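Local coordinates for protein transcriptional regulator URE2 (Saccharomyces cerevisiae, PDB 1K0D) that restrains nitrogen catabolism genes in yeast by holding GATA transcriptional activators in the cytoplasm, and has glutathione peroxidase activity through its glutathione transferase-like region, at residues N119-F124 / L217-W222; W222-D227 / K242-M247; T9-E14 / A73-G78; G134-F139 / D227-N232. All coordinates share one frame; numbering follows the deposited sequence.

Interaction 3 comes first along the chain and stands apart, in the thioredoxin-like N-terminal domain, where helix 7-11 meets strand 73-76; its centre is about 27 Å from that of interaction 1 and about 34 Å from that of interaction 4. The others belong to the all-helical C-terminal domain. Interactions 1 and 4 use different parts of helix 112-142, with centres about 18 Å apart, and cross along the chain. Interactions 1 and 2 share W222 and touch through F219 and W243; interactions 2 and 4 share D227. The chain from 217 to 232 thus joins helices 112-142 and 238-248, and interaction 1, with side chains about 7 Å from bound glutathione, also reaches the second subunit.

Interaction 1. Residues N119-F124 / L217-W222; sequences NAWLFF and LAFVPW
The ring of F219 points its CZ at helix 112-142, where it meets the side chains of W121 and F124: CZ lies 4.2 Å from CD2 of F124 and 4.4 Å from CE3 of W121. F124 CD2 sits at the edge of the F219 ring, near its plane, whereas F219 approaches the rings of W121 and F124 obliquely. The same CZ is 4.1 Å from the backbone O of W121, a van der Waals contact. Beside this aromatic group, L122 lays its CD1 against CB of A218, 4.1 Å away; its CG stands anti to the backbone N (chi1 180°), which brings the branch back across a gap that its CB does not face. Here the long helix of the GST C-terminal domain receives the turn leading into helix 220-223 in a buried, largely apolar contact. H129 also meets the F219 ring edge-to-face, and V165 of helix 148-176 packs on it. W121 and F124 reach the dimer interface, each meeting W85 of the second subunit edge-to-face. The side chain of F124 comes to about 7 Å from bound glutathione, and that of L122 to about 7 Å from S87, a glutathione-binding residue.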
# COMPACT_ATOMS: atom_id res chain seq x y z
N ASN B 119 0.41 -4.62 9.39
CA ASN B 119 0.25 -3.55 8.40
C ASN B 119 1.60 -3.09 7.84
O ASN B 119 1.72 -2.85 6.64
CB ASN B 119 -0.47 -2.36 9.02
CG ASN B 119 -1.95 -2.61 9.20
OD1 ASN B 119 -2.63 -1.88 9.92
ND2 ASN B 119 -2.46 -3.65 8.55
N ALA B 120 2.60 -2.96 8.69
CA ALA B 120 3.92 -2.53 8.25
C ALA B 120 4.44 -3.45 7.14
O ALA B 120 4.90 -2.98 6.10
CB ALA B 120 4.90 -2.51 9.42
N TRP B 121 4.35 -4.75 7.36
CA TRP B 121 4.81 -5.72 6.36
C TRP B 121 3.92 -5.68 5.13
O TRP B 121 4.41 -5.81 4.00
CB TRP B 121 4.82 -7.13 6.94
CG TRP B 121 5.91 -7.34 7.92
CD1 TRP B 121 5.79 -7.44 9.28
CD2 TRP B 121 7.32 -7.42 7.63
NE1 TRP B 121 7.03 -7.58 9.85
CE2 TRP B 121 7.99 -7.57 8.87
CE3 TRP B 121 8.07 -7.38 6.45
CZ2 TRP B 121 9.38 -7.68 8.96
CZ3 TRP B 121 9.46 -7.49 6.54
CH2 TRP B 121 10.10 -7.64 7.79
N LEU B 122 2.62 -5.51 5.33
CA LEU B 122 1.69 -5.47 4.22
C LEU B 122 1.96 -4.25 3.33
O LEU B 122 2.00 -4.38 2.10
CB LEU B 122 0.25 -5.44 4.73
CG LEU B 122 -0.84 -5.39 3.66
CD1 LEU B 122 -0.74 -6.61 2.72
CD2 LEU B 122 -2.19 -5.35 4.34
N PHE B 123 2.16 -3.09 3.93
CA PHE B 123 2.46 -1.89 3.16
C PHE B 123 3.85 -2.02 2.52
O PHE B 123 4.07 -1.58 1.40
CB PHE B 123 2.38 -0.63 4.04
CG PHE B 123 1.01 0.01 4.06
CD1 PHE B 123 0.13 -0.24 5.11
CD2 PHE B 123 0.59 0.83 3.02
CE1 PHE B 123 -1.15 0.32 5.13
CE2 PHE B 123 -0.69 1.41 3.02
CZ PHE B 123 -1.56 1.15 4.08
N PHE B 124 4.78 -2.64 3.24
CA PHE B 124 6.13 -2.86 2.70
C PHE B 124 6.03 -3.73 1.43
O PHE B 124 6.65 -3.44 0.40
CB PHE B 124 7.00 -3.56 3.75
CG PHE B 124 8.39 -3.90 3.27
CD1 PHE B 124 9.21 -2.93 2.70
CD2 PHE B 124 8.90 -5.18 3.45
CE1 PHE B 124 10.52 -3.23 2.32
CE2 PHE B 124 10.21 -5.50 3.07
CZ PHE B 124 11.02 -4.52 2.50
N LEU B 217 1.40 -14.27 3.84
CA LEU B 217 0.74 -14.68 2.60
C LEU B 217 0.88 -13.70 1.43
O LEU B 217 0.95 -14.12 0.27
CB LEU B 217 -0.74 -14.96 2.87
CG LEU B 217 -1.05 -16.15 3.79
CD1 LEU B 217 -2.54 -16.18 4.13
CD2 LEU B 217 -0.64 -17.45 3.11
N ALA B 218 0.93 -12.41 1.73
CA ALA B 218 1.03 -11.38 0.69
C ALA B 218 2.25 -11.53 -0.21
O ALA B 218 2.22 -11.09 -1.36
CB ALA B 218 1.04 -9.98 1.33
N PHE B 219 3.33 -12.13 0.30
CA PHE B 219 4.55 -12.29 -0.50
C PHE B 219 4.55 -13.50 -1.41
O PHE B 219 5.23 -13.52 -2.44
CB PHE B 219 5.78 -12.40 0.41
CG PHE B 219 6.16 -11.12 1.11
CD1 PHE B 219 5.58 -10.78 2.33
CD2 PHE B 219 7.09 -10.25 0.53
CE1 PHE B 219 5.93 -9.59 2.98
CE2 PHE B 219 7.44 -9.06 1.17
CZ PHE B 219 6.86 -8.73 2.40
N VAL B 220 3.77 -14.51 -1.03
CA VAL B 220 3.68 -15.76 -1.76
C VAL B 220 3.54 -15.72 -3.28
O VAL B 220 4.32 -16.36 -3.98
CB VAL B 220 2.55 -16.64 -1.16
CG1 VAL B 220 2.25 -17.81 -2.07
CG2 VAL B 220 2.98 -17.16 0.21
N PRO B 221 2.55 -14.98 -3.81
CA PRO B 221 2.39 -14.94 -5.27
C PRO B 221 3.61 -14.41 -6.01
O PRO B 221 3.90 -14.85 -7.12
CB PRO B 221 1.17 -14.02 -5.45
CG PRO B 221 0.41 -14.21 -4.17
CD PRO B 221 1.50 -14.20 -3.14
N TRP B 222 4.32 -13.48 -5.39
CA TRP B 222 5.50 -12.88 -6.01
C TRP B 222 6.77 -13.69 -5.85
O TRP B 222 7.60 -13.74 -6.77
CB TRP B 222 5.71 -11.48 -5.47
CG TRP B 222 4.58 -10.56 -5.76
CD1 TRP B 222 3.44 -10.38 -5.02
CD2 TRP B 222 4.44 -9.73 -6.91
NE1 TRP B 222 2.61 -9.48 -5.64
CE2 TRP B 222 3.20 -9.07 -6.81
CE3 TRP B 222 5.25 -9.48 -8.03
CZ2 TRP B 222 2.74 -8.16 -7.78
CZ3 TRP B 222 4.80 -8.58 -9.00
CH2 TRP B 222 3.55 -7.93 -8.86

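Interaction 2. Residues W222-D227 / K242-M247; sequences WNNVVD and KWTKHM
Within the helical C-terminal domain, the chain at helix 220-223 packs against helix 238-248, and N223 fills the join by pointing its side chain at T244. CB of N223 lies 3.9 Å from CG2 of T244, while the amide ND2 passes on to W243, 3.7 Å from its CZ3. Amide and indole planes are 58° apart, the two side chains crossing at about a right angle, so the amide neither stacks flat on the ring nor stands upright to it. ND2 is also 3.4 Å from OG1 of T244, but the angle is too poor for a hydrogen bond; OG1 is instead bonded to the backbone O of V240, one turn earlier in its own helix. That bond fits its position beside the backbone N (chi1 -47°), which leaves CG2 to make the apolar touch with N223.

In this all-helical arrangement of the GST superfamily, two of the buried polar atoms find their partners outside the two segments: OD1 of N223 is hydrogen-bonded to Y162 OH of helix 148-176, and NE1 of W243 to OD1 of D216. M247 covers one face of the indole, its CE 3.6 Å above the plane and over the ring centre. At the exposed border of the contact, ND2 of N224 lies 4.2 Å from CG2 of T244.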
# COMPACT_ATOMS: atom_id res chain seq x y z
N TRP B 222 4.32 -13.48 -5.39
CA TRP B 222 5.50 -12.88 -6.01
C TRP B 222 6.77 -13.69 -5.85
O TRP B 222 7.60 -13.74 -6.77
CB TRP B 222 5.71 -11.48 -5.47
CG TRP B 222 4.58 -10.56 -5.76
CD1 TRP B 222 3.44 -10.38 -5.02
CD2 TRP B 222 4.44 -9.73 -6.91
NE1 TRP B 222 2.61 -9.48 -5.64
CE2 TRP B 222 3.20 -9.07 -6.81
CE3 TRP B 222 5.25 -9.48 -8.03
CZ2 TRP B 222 2.74 -8.16 -7.78
CZ3 TRP B 222 4.80 -8.58 -9.00
CH2 TRP B 222 3.55 -7.93 -8.86
N ASN B 223 6.94 -14.33 -4.70
CA ASN B 223 8.13 -15.14 -4.48
C ASN B 223 8.28 -16.15 -5.61
O ASN B 223 9.35 -16.73 -5.80
CB ASN B 223 8.05 -15.88 -3.14
CG ASN B 223 7.99 -14.94 -1.95
OD1 ASN B 223 8.68 -13.92 -1.91
ND2 ASN B 223 7.18 -15.29 -0.95
N ASN B 224 7.21 -16.35 -6.37
CA ASN B 224 7.21 -17.31 -7.47
C ASN B 224 7.56 -16.67 -8.81
O ASN B 224 7.83 -17.37 -9.79
CB ASN B 224 5.82 -17.96 -7.58
CG ASN B 224 5.36 -18.60 -6.27
OD1 ASN B 224 4.19 -18.95 -6.11
ND2 ASN B 224 6.29 -18.76 -5.33
N VAL B 225 7.57 -15.35 -8.85
CA VAL B 225 7.85 -14.60 -10.08
C VAL B 225 9.28 -14.06 -10.19
O VAL B 225 9.78 -13.83 -11.30
CB VAL B 225 6.85 -13.41 -10.20
CG1 VAL B 225 7.28 -12.43 -11.28
CG2 VAL B 225 5.47 -13.95 -10.52
N VAL B 226 9.94 -13.88 -9.05
CA VAL B 226 11.28 -13.31 -9.05
C VAL B 226 12.36 -14.09 -9.80
O VAL B 226 13.43 -13.54 -10.10
CB VAL B 226 11.72 -12.99 -7.60
CG1 VAL B 226 10.75 -11.96 -7.00
CG2 VAL B 226 11.73 -14.26 -6.74
N ASP B 227 12.09 -15.35 -10.11
CA ASP B 227 13.04 -16.17 -10.86
C ASP B 227 13.23 -15.52 -12.24
O ASP B 227 14.31 -15.58 -12.83
CB ASP B 227 12.48 -17.58 -11.03
CG ASP B 227 11.14 -17.58 -11.75
OD1 ASP B 227 10.16 -17.05 -11.18
OD2 ASP B 227 11.07 -18.08 -12.89
N LYS B 242 12.17 -21.55 3.06
CA LYS B 242 11.40 -22.43 3.95
C LYS B 242 10.00 -21.85 4.17
O LYS B 242 8.99 -22.53 4.05
CB LYS B 242 12.07 -22.58 5.32
CG LYS B 242 13.48 -23.12 5.32
CD LYS B 242 13.92 -23.35 6.76
CE LYS B 242 15.43 -23.40 6.91
NZ LYS B 242 16.02 -22.05 6.70
N TRP B 243 10.00 -20.57 4.51
CA TRP B 243 8.81 -19.78 4.77
C TRP B 243 7.79 -19.90 3.63
O TRP B 243 6.63 -20.24 3.85
CB TRP B 243 9.29 -18.34 4.95
CG TRP B 243 8.27 -17.27 5.14
CD1 TRP B 243 7.45 -17.10 6.22
CD2 TRP B 243 8.10 -16.13 4.31
NE1 TRP B 243 6.78 -15.90 6.11
CE2 TRP B 243 7.17 -15.28 4.95
CE3 TRP B 243 8.65 -15.73 3.09
CZ2 TRP B 243 6.77 -14.05 4.40
CZ3 TRP B 243 8.25 -14.51 2.54
CH2 TRP B 243 7.33 -13.68 3.21
N THR B 244 8.24 -19.64 2.41
CA THR B 244 7.36 -19.74 1.25
C THR B 244 6.88 -21.17 1.03
O THR B 244 5.72 -21.40 0.69
CB THR B 244 8.07 -19.28 -0.04
OG1 THR B 244 8.75 -18.04 0.21
CG2 THR B 244 7.06 -19.07 -1.17
N LYS B 245 7.76 -22.15 1.23
CA LYS B 245 7.37 -23.55 1.05
C LYS B 245 6.34 -24.01 2.07
O LYS B 245 5.46 -24.80 1.75
CB LYS B 245 8.59 -24.47 1.08
CG LYS B 245 9.30 -24.56 -0.27
CD LYS B 245 8.32 -24.95 -1.37
CE LYS B 245 9.01 -25.13 -2.72
NZ LYS B 245 9.89 -26.33 -2.75
N HIS B 246 6.45 -23.52 3.30
CA HIS B 246 5.48 -23.89 4.31
C HIS B 246 4.10 -23.42 3.84
O HIS B 246 3.12 -24.15 3.94
CB HIS B 246 5.80 -23.23 5.65
CG HIS B 246 6.74 -24.02 6.52
ND1 HIS B 246 6.43 -25.28 6.99
CD2 HIS B 246 7.95 -23.71 7.03
CE1 HIS B 246 7.41 -25.70 7.76
NE2 HIS B 246 8.34 -24.77 7.81
N MET B 247 4.04 -22.21 3.31
CA MET B 247 2.77 -21.65 2.85
C MET B 247 2.23 -22.34 1.60
O MET B 247 1.03 -22.58 1.49
CB MET B 247 2.92 -20.14 2.61
CG MET B 247 3.30 -19.34 3.87
SD MET B 247 3.11 -17.54 3.70
CE MET B 247 4.74 -17.09 3.05

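Interaction 3. Residues T9-E14 / A73-G78; sequences TKFFQE and ALIDHG
Helix 7-11 and the turn after it keep their backbone well clear of strand 73-76, the nearest CA atoms, those of F12 and I75, being 10.9 Å apart, so side chains alone span the gap. CD1 of I75 is the shared target. F12 brings CE2 to 3.8 Å from this methyl, approaching with its ring tilted obliquely to it, while CE2 of F11 lies 4.2 Å from the same CD1, which sits at the edge of the F11 ring near its plane. I75 extends far enough because its chain is stretched at the second torsion (chi2 -172°), carrying CD1 out from the strand.

The two phenylalanines also brace each other: CD2 of F11 lies 3.7 Å above one face of the F12 ring, offset toward the rim, and CE1 of F12 lies in plane at the edge of F11. Further along, CZ of F11 reaches the edge of the H77 ring, 4.1 Å from CE1. Both imidazole nitrogens of H77 are engaged elsewhere, NE2 with OG1 of T21 and ND1 with OD1 of N81, which should fix the rotation of the ring that F11 touches.

The contact joins helix 7-11, the first of this chain, to the sheet of the thioredoxin-like domain: strand 73-76 runs antiparallel between strands 20-24 and 82-85, F11 also touches T21 of strand 20-24, and F12 packs on E61 and V65 of helix 60-65.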
# COMPACT_ATOMS: atom_id res chain seq x y z
N THR B 9 -20.39 -6.23 -19.13
CA THR B 9 -21.59 -5.42 -19.07
C THR B 9 -22.77 -6.27 -18.60
O THR B 9 -23.58 -5.83 -17.78
CB THR B 9 -21.94 -4.82 -20.45
OG1 THR B 9 -20.84 -4.03 -20.92
CG2 THR B 9 -23.17 -3.94 -20.36
N LYS B 10 -22.85 -7.49 -19.12
CA LYS B 10 -23.92 -8.40 -18.75
C LYS B 10 -23.85 -8.72 -17.26
O LYS B 10 -24.87 -8.74 -16.58
CB LYS B 10 -23.83 -9.69 -19.57
CG LYS B 10 -25.10 -10.53 -19.53
CD LYS B 10 -24.99 -11.76 -20.41
CE LYS B 10 -26.33 -12.45 -20.58
NZ LYS B 10 -26.93 -12.84 -19.27
N PHE B 11 -22.63 -8.95 -16.77
CA PHE B 11 -22.43 -9.26 -15.36
C PHE B 11 -23.05 -8.21 -14.45
O PHE B 11 -23.70 -8.54 -13.46
CB PHE B 11 -20.94 -9.39 -15.02
CG PHE B 11 -20.67 -9.57 -13.55
CD1 PHE B 11 -21.04 -10.75 -12.90
CD2 PHE B 11 -20.07 -8.56 -12.81
CE1 PHE B 11 -20.82 -10.91 -11.53
CE2 PHE B 11 -19.85 -8.71 -11.44
CZ PHE B 11 -20.23 -9.88 -10.80
N PHE B 12 -22.83 -6.94 -14.79
CA PHE B 12 -23.37 -5.86 -13.98
C PHE B 12 -24.86 -5.63 -14.24
O PHE B 12 -25.46 -4.73 -13.66
CB PHE B 12 -22.59 -4.56 -14.21
CG PHE B 12 -21.19 -4.60 -13.65
CD1 PHE B 12 -20.14 -5.07 -14.42
CD2 PHE B 12 -20.95 -4.19 -12.35
CE1 PHE B 12 -18.85 -5.14 -13.89
CE2 PHE B 12 -19.66 -4.25 -11.81
CZ PHE B 12 -18.61 -4.73 -12.59
N GLN B 13 -25.44 -6.45 -15.11
CA GLN B 13 -26.87 -6.34 -15.40
C GLN B 13 -27.60 -6.92 -14.19
O GLN B 13 -28.49 -6.29 -13.61
CB GLN B 13 -27.23 -7.15 -16.65
CG GLN B 13 -26.70 -6.60 -17.96
CD GLN B 13 -27.40 -5.33 -18.40
OE1 GLN B 13 -27.24 -4.27 -17.79
NE2 GLN B 13 -28.18 -5.43 -19.47
N GLU B 14 -27.21 -8.14 -13.82
CA GLU B 14 -27.80 -8.84 -12.68
C GLU B 14 -26.69 -9.48 -11.84
O GLU B 14 -26.23 -10.58 -12.14
CB GLU B 14 -28.79 -9.90 -13.18
CG GLU B 14 -28.24 -10.80 -14.28
CD GLU B 14 -29.27 -11.80 -14.79
OE1 GLU B 14 -29.74 -12.64 -13.98
OE2 GLU B 14 -29.61 -11.75 -15.99
N ALA B 73 -9.80 -6.23 -8.08
CA ALA B 73 -10.88 -5.41 -7.55
C ALA B 73 -11.83 -6.48 -7.04
O ALA B 73 -11.97 -7.54 -7.66
CB ALA B 73 -11.54 -4.59 -8.65
N LEU B 74 -12.46 -6.22 -5.91
CA LEU B 74 -13.37 -7.19 -5.33
C LEU B 74 -14.74 -6.60 -5.08
O LEU B 74 -14.86 -5.45 -4.66
CB LEU B 74 -12.82 -7.71 -4.00
CG LEU B 74 -13.68 -8.78 -3.34
CD1 LEU B 74 -13.47 -10.09 -4.11
CD2 LEU B 74 -13.31 -8.95 -1.87
N ILE B 75 -15.78 -7.37 -5.33
CA ILE B 75 -17.11 -6.89 -5.07
C ILE B 75 -17.68 -7.72 -3.93
O ILE B 75 -17.79 -8.95 -4.03
CB ILE B 75 -18.02 -6.99 -6.32
CG1 ILE B 75 -17.44 -6.13 -7.45
CG2 ILE B 75 -19.41 -6.49 -5.98
CD1 ILE B 75 -18.36 -5.99 -8.66
N ASP B 76 -18.02 -7.05 -2.84
CA ASP B 76 -18.59 -7.71 -1.67
C ASP B 76 -20.11 -7.59 -1.83
O ASP B 76 -20.72 -6.65 -1.33
CB ASP B 76 -18.12 -6.98 -0.41
CG ASP B 76 -18.55 -7.69 0.87
OD1 ASP B 76 -19.66 -8.25 0.88
OD2 ASP B 76 -17.77 -7.68 1.85
N HIS B 77 -20.71 -8.53 -2.55
CA HIS B 77 -22.15 -8.51 -2.82
C HIS B 77 -23.01 -8.37 -1.58
O HIS B 77 -23.98 -7.61 -1.58
CB HIS B 77 -22.56 -9.77 -3.58
CG HIS B 77 -21.84 -9.93 -4.88
ND1 HIS B 77 -21.91 -8.99 -5.88
CD2 HIS B 77 -20.99 -10.89 -5.32
CE1 HIS B 77 -21.13 -9.35 -6.88
NE2 HIS B 77 -20.56 -10.50 -6.57
N GLY B 78 -22.65 -9.09 -0.52
CA GLY B 78 -23.40 -9.01 0.72
C GLY B 78 -23.48 -7.61 1.28
O GLY B 78 -24.42 -7.27 2.01

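Interaction 4. Residues G134-F139 / D227-N232; sequences GQALHF and DRIGIN
L137 and I229 press their methyls together where helix 112-142 of the GST C-terminal domain packs against the loop between helices 220-223 and 233-236. This is the close part of the contact: CD2 of L137 lies 3.5 Å from CG2 of I229, and the two side chains cross at about a right angle. The same CG2 also reaches CB of A136, 4.0 Å away, so one methyl of the loop rests on two successive residues of the helix. I229 carries CG1 between its backbone N and carbonyl carbon (chi1 57°), a rotation that turns CG2 toward the helix. The backbones are close as well, with 6.5 Å between the CA atoms of L137 and I229.

The outer side is looser. R228 is exposed and contributes its aliphatic root to the contact, where CD2 of L137 passes obliquely over CB, while the rest of its chain runs out extended from CG to NE. L137 is itself partly exposed and also touches V225, which leads into this loop. After I229, G230 has a positive phi (81°), and its N is hydrogen-bonded to the backbone O of D227, closing the turn. I231 then packs on V158 and R159 of helix 148-176. The backbone O of R228 turns to the same long helix as L137, accepting a hydrogen bond from OH of Y141.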
# COMPACT_ATOMS: atom_id res chain seq x y z
N GLY B 134 7.93 -5.27 -10.35
CA GLY B 134 7.27 -4.82 -11.56
C GLY B 134 8.17 -3.98 -12.45
O GLY B 134 8.16 -4.12 -13.67
N GLN B 135 8.97 -3.10 -11.85
CA GLN B 135 9.85 -2.27 -12.65
C GLN B 135 11.00 -3.09 -13.24
O GLN B 135 11.43 -2.83 -14.36
CB GLN B 135 10.42 -1.11 -11.81
CG GLN B 135 9.36 -0.21 -11.16
CD GLN B 135 8.12 -0.03 -12.02
OE1 GLN B 135 7.03 -0.46 -11.64
NE2 GLN B 135 8.27 0.61 -13.16
N ALA B 136 11.50 -4.07 -12.49
CA ALA B 136 12.59 -4.90 -12.97
C ALA B 136 12.11 -5.72 -14.16
O ALA B 136 12.79 -5.83 -15.17
CB ALA B 136 13.11 -5.83 -11.87
N LEU B 137 10.92 -6.30 -14.03
CA LEU B 137 10.36 -7.09 -15.12
C LEU B 137 10.18 -6.21 -16.35
O LEU B 137 10.47 -6.62 -17.47
CB LEU B 137 9.02 -7.71 -14.71
CG LEU B 137 9.07 -8.88 -13.71
CD1 LEU B 137 7.66 -9.18 -13.21
CD2 LEU B 137 9.68 -10.10 -14.37
N HIS B 138 9.69 -4.99 -16.13
CA HIS B 138 9.47 -4.07 -17.25
C HIS B 138 10.73 -3.76 -18.05
O HIS B 138 10.74 -3.93 -19.27
CB HIS B 138 8.86 -2.75 -16.76
CG HIS B 138 8.65 -1.76 -17.87
ND1 HIS B 138 7.64 -1.88 -18.79
CD2 HIS B 138 9.39 -0.69 -18.26
CE1 HIS B 138 7.76 -0.93 -19.71
NE2 HIS B 138 8.81 -0.19 -19.40
N PHE B 139 11.78 -3.30 -17.39
CA PHE B 139 13.01 -2.96 -18.11
C PHE B 139 13.76 -4.16 -18.64
O PHE B 139 14.50 -4.06 -19.62
CB PHE B 139 13.93 -2.10 -17.23
CG PHE B 139 13.42 -0.71 -17.02
CD1 PHE B 139 12.82 -0.34 -15.82
CD2 PHE B 139 13.49 0.23 -18.05
CE1 PHE B 139 12.29 0.95 -15.65
CE2 PHE B 139 12.98 1.51 -17.89
CZ PHE B 139 12.37 1.87 -16.69
N ASP B 227 12.09 -15.35 -10.11
CA ASP B 227 13.04 -16.17 -10.86
C ASP B 227 13.23 -15.52 -12.24
O ASP B 227 14.31 -15.58 -12.83
CB ASP B 227 12.48 -17.58 -11.03
CG ASP B 227 11.14 -17.58 -11.75
OD1 ASP B 227 10.16 -17.05 -11.18
OD2 ASP B 227 11.07 -18.08 -12.89
N ARG B 228 12.16 -14.91 -12.74
CA ARG B 228 12.17 -14.25 -14.05
C ARG B 228 13.15 -13.08 -14.14
O ARG B 228 13.45 -12.61 -15.23
CB ARG B 228 10.77 -13.76 -14.42
CG ARG B 228 9.72 -14.85 -14.57
CD ARG B 228 8.34 -14.23 -14.70
NE ARG B 228 7.26 -15.20 -14.57
CZ ARG B 228 5.99 -14.88 -14.39
NH1 ARG B 228 5.63 -13.60 -14.31
NH2 ARG B 228 5.07 -15.82 -14.28
N ILE B 229 13.64 -12.60 -13.00
CA ILE B 229 14.59 -11.50 -13.03
C ILE B 229 15.95 -11.96 -12.51
O ILE B 229 16.76 -11.15 -12.05
CB ILE B 229 14.08 -10.29 -12.21
CG1 ILE B 229 13.80 -10.69 -10.77
CG2 ILE B 229 12.84 -9.71 -12.86
CD1 ILE B 229 13.31 -9.54 -9.91
N GLY B 230 16.19 -13.26 -12.59
CA GLY B 230 17.47 -13.82 -12.17
C GLY B 230 17.67 -14.06 -10.69
O GLY B 230 18.79 -14.33 -10.27
N ILE B 231 16.61 -13.97 -9.90
CA ILE B 231 16.74 -14.19 -8.46
C ILE B 231 16.35 -15.61 -8.08
O ILE B 231 15.24 -16.05 -8.35
CB ILE B 231 15.88 -13.17 -7.66
CG1 ILE B 231 16.50 -11.77 -7.79
CG2 ILE B 231 15.81 -13.57 -6.21
CD1 ILE B 231 15.68 -10.67 -7.14
N ASN B 232 17.28 -16.31 -7.45
CA ASN B 232 17.06 -17.69 -7.02
C ASN B 232 16.87 -17.68 -5.51
O ASN B 232 17.85 -17.63 -4.76
CB ASN B 232 18.28 -18.53 -7.43
CG ASN B 232 18.15 -20.00 -7.06
OD1 ASN B 232 18.99 -20.82 -7.45
ND2 ASN B 232 17.11 -20.35 -6.31